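Local coordinates for protein 11R-lipoxygenase (Gersemia fruticosa, PDB 3VF1) that probably acts as a calcium-regulated, non-heme iron dioxygenase that inserts molecular oxygen into polyunsaturated fatty acids, at residues A[217-222]-A[617-622]. Numbering follows the deposited sequence.
Sequences SHLFGI and ANKHQA
His620 turns the edge of its imidazole toward the face of the Phe220 ring in a T-shaped pair, centroids 5.3 Å apart and planes at 75°; His620 CE1 comes nearest, 3.8 Å from Phe220 CE1. In both residues CG is anti to the backbone N (chi1 173° in His620, -171° in Phe220), and the two side chains run alongside each other, pointing the same way. His620 ND1 also lies 3.3 Å from Gly221 N, in the type II turn that runs from Leu219 to Ile222. From the backbone of the same residue, His620 N donates to Ile222 O at 3.0 Å, so the first turn of helix 619-632 is tied to the end of the beta turn. That helix start is closed by a capping box: Gln621 N donates to Asn618 OD1 at 2.8 Å, and Asn618 N to Gln621 OE1 at 2.9 Å. On the other flank, the extended Lys619 chain lays CD against Leu219 CD2 at 3.8 Å and runs beside Ile222 CG2. Replacing His620 with an alanine would probably leave the Phe220 face without its edge partner and open a gap beside Gly221. Phe211 of helix 208-213 meets both rings, and Lys619 shares a backbone hydrogen bond with Asp224; away from the iron site, the loop following helix 208-213 is thereby fastened to the N-terminal end of helix 619-632.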
# COMPACT_ATOMS: atom_id res chain seq x y z
N SER A 217 12.28 0.03 27.57
CA SER A 217 13.22 -1.09 27.64
C SER A 217 13.09 -1.85 28.96
O SER A 217 13.52 -3.00 29.07
CB SER A 217 14.65 -0.61 27.45
OG SER A 217 15.07 0.22 28.52
N HIS A 218 12.51 -1.20 29.97
CA HIS A 218 12.32 -1.84 31.26
C HIS A 218 11.26 -2.94 31.20
O HIS A 218 11.10 -3.70 32.15
CB HIS A 218 11.94 -0.80 32.33
CG HIS A 218 10.68 -0.05 32.02
ND1 HIS A 218 10.68 1.12 31.29
CD2 HIS A 218 9.39 -0.29 32.36
CE1 HIS A 218 9.44 1.56 31.18
NE2 HIS A 218 8.64 0.73 31.82
N LEU A 219 10.54 -3.01 30.08
CA LEU A 219 9.52 -4.03 29.89
C LEU A 219 9.98 -5.15 28.97
O LEU A 219 9.21 -6.05 28.64
CB LEU A 219 8.24 -3.40 29.32
CG LEU A 219 7.55 -2.36 30.20
CD1 LEU A 219 6.30 -1.83 29.50
CD2 LEU A 219 7.20 -2.94 31.55
N PHE A 220 11.24 -5.10 28.55
CA PHE A 220 11.78 -6.12 27.65
C PHE A 220 11.98 -7.43 28.40
O PHE A 220 12.63 -7.47 29.44
CB PHE A 220 13.10 -5.66 27.03
CG PHE A 220 13.60 -6.56 25.93
CD1 PHE A 220 13.13 -6.42 24.64
CD2 PHE A 220 14.53 -7.55 26.20
CE1 PHE A 220 13.58 -7.25 23.63
CE2 PHE A 220 14.99 -8.38 25.20
CZ PHE A 220 14.51 -8.23 23.91
N GLY A 221 11.41 -8.50 27.86
CA GLY A 221 11.53 -9.82 28.46
C GLY A 221 10.58 -10.04 29.61
O GLY A 221 10.64 -11.07 30.29
N ILE A 222 9.69 -9.08 29.85
CA ILE A 222 8.73 -9.16 30.94
C ILE A 222 7.43 -9.79 30.46
O ILE A 222 6.68 -9.19 29.69
CB ILE A 222 8.44 -7.77 31.54
CG1 ILE A 222 9.74 -7.06 31.91
CG2 ILE A 222 7.53 -7.88 32.74
CD1 ILE A 222 10.60 -7.83 32.90
N ALA A 617 -2.59 -9.61 25.65
CA ALA A 617 -1.15 -9.70 25.52
C ALA A 617 -0.45 -9.31 26.82
O ALA A 617 -0.94 -8.47 27.57
CB ALA A 617 -0.68 -8.81 24.38
N ASN A 618 0.70 -9.93 27.08
CA ASN A 618 1.51 -9.56 28.23
C ASN A 618 2.31 -8.30 27.90
O ASN A 618 2.16 -7.73 26.83
CB ASN A 618 2.43 -10.71 28.64
CG ASN A 618 3.42 -11.10 27.56
OD1 ASN A 618 3.94 -10.25 26.84
ND2 ASN A 618 3.68 -12.40 27.44
N LYS A 619 3.15 -7.86 28.83
CA LYS A 619 3.85 -6.59 28.68
C LYS A 619 4.81 -6.58 27.49
O LYS A 619 4.77 -5.67 26.67
CB LYS A 619 4.57 -6.22 29.97
CG LYS A 619 3.63 -6.03 31.15
CD LYS A 619 4.28 -5.27 32.30
CE LYS A 619 3.30 -5.05 33.43
NZ LYS A 619 3.89 -4.24 34.53
N HIS A 620 5.66 -7.60 27.40
CA HIS A 620 6.62 -7.68 26.30
C HIS A 620 5.91 -7.72 24.95
O HIS A 620 6.33 -7.05 24.00
CB HIS A 620 7.51 -8.91 26.44
CG HIS A 620 8.40 -9.15 25.27
ND1 HIS A 620 9.62 -8.53 25.13
CD2 HIS A 620 8.25 -9.95 24.18
CE1 HIS A 620 10.19 -8.93 24.00
NE2 HIS A 620 9.38 -9.79 23.41
N GLN A 621 4.84 -8.50 24.86
CA GLN A 621 4.10 -8.67 23.62
C GLN A 621 3.46 -7.36 23.18
O GLN A 621 3.46 -7.02 21.99
CB GLN A 621 3.03 -9.74 23.78
CG GLN A 621 3.57 -11.16 23.93
CD GLN A 621 2.49 -12.15 24.34
OE1 GLN A 621 1.47 -11.77 24.91
NE2 GLN A 621 2.71 -13.42 24.03
N ALA A 622 2.91 -6.62 24.14
CA ALA A 622 2.22 -5.37 23.85
C ALA A 622 3.19 -4.31 23.34
O ALA A 622 2.87 -3.56 22.42
CB ALA A 622 1.48 -4.88 25.08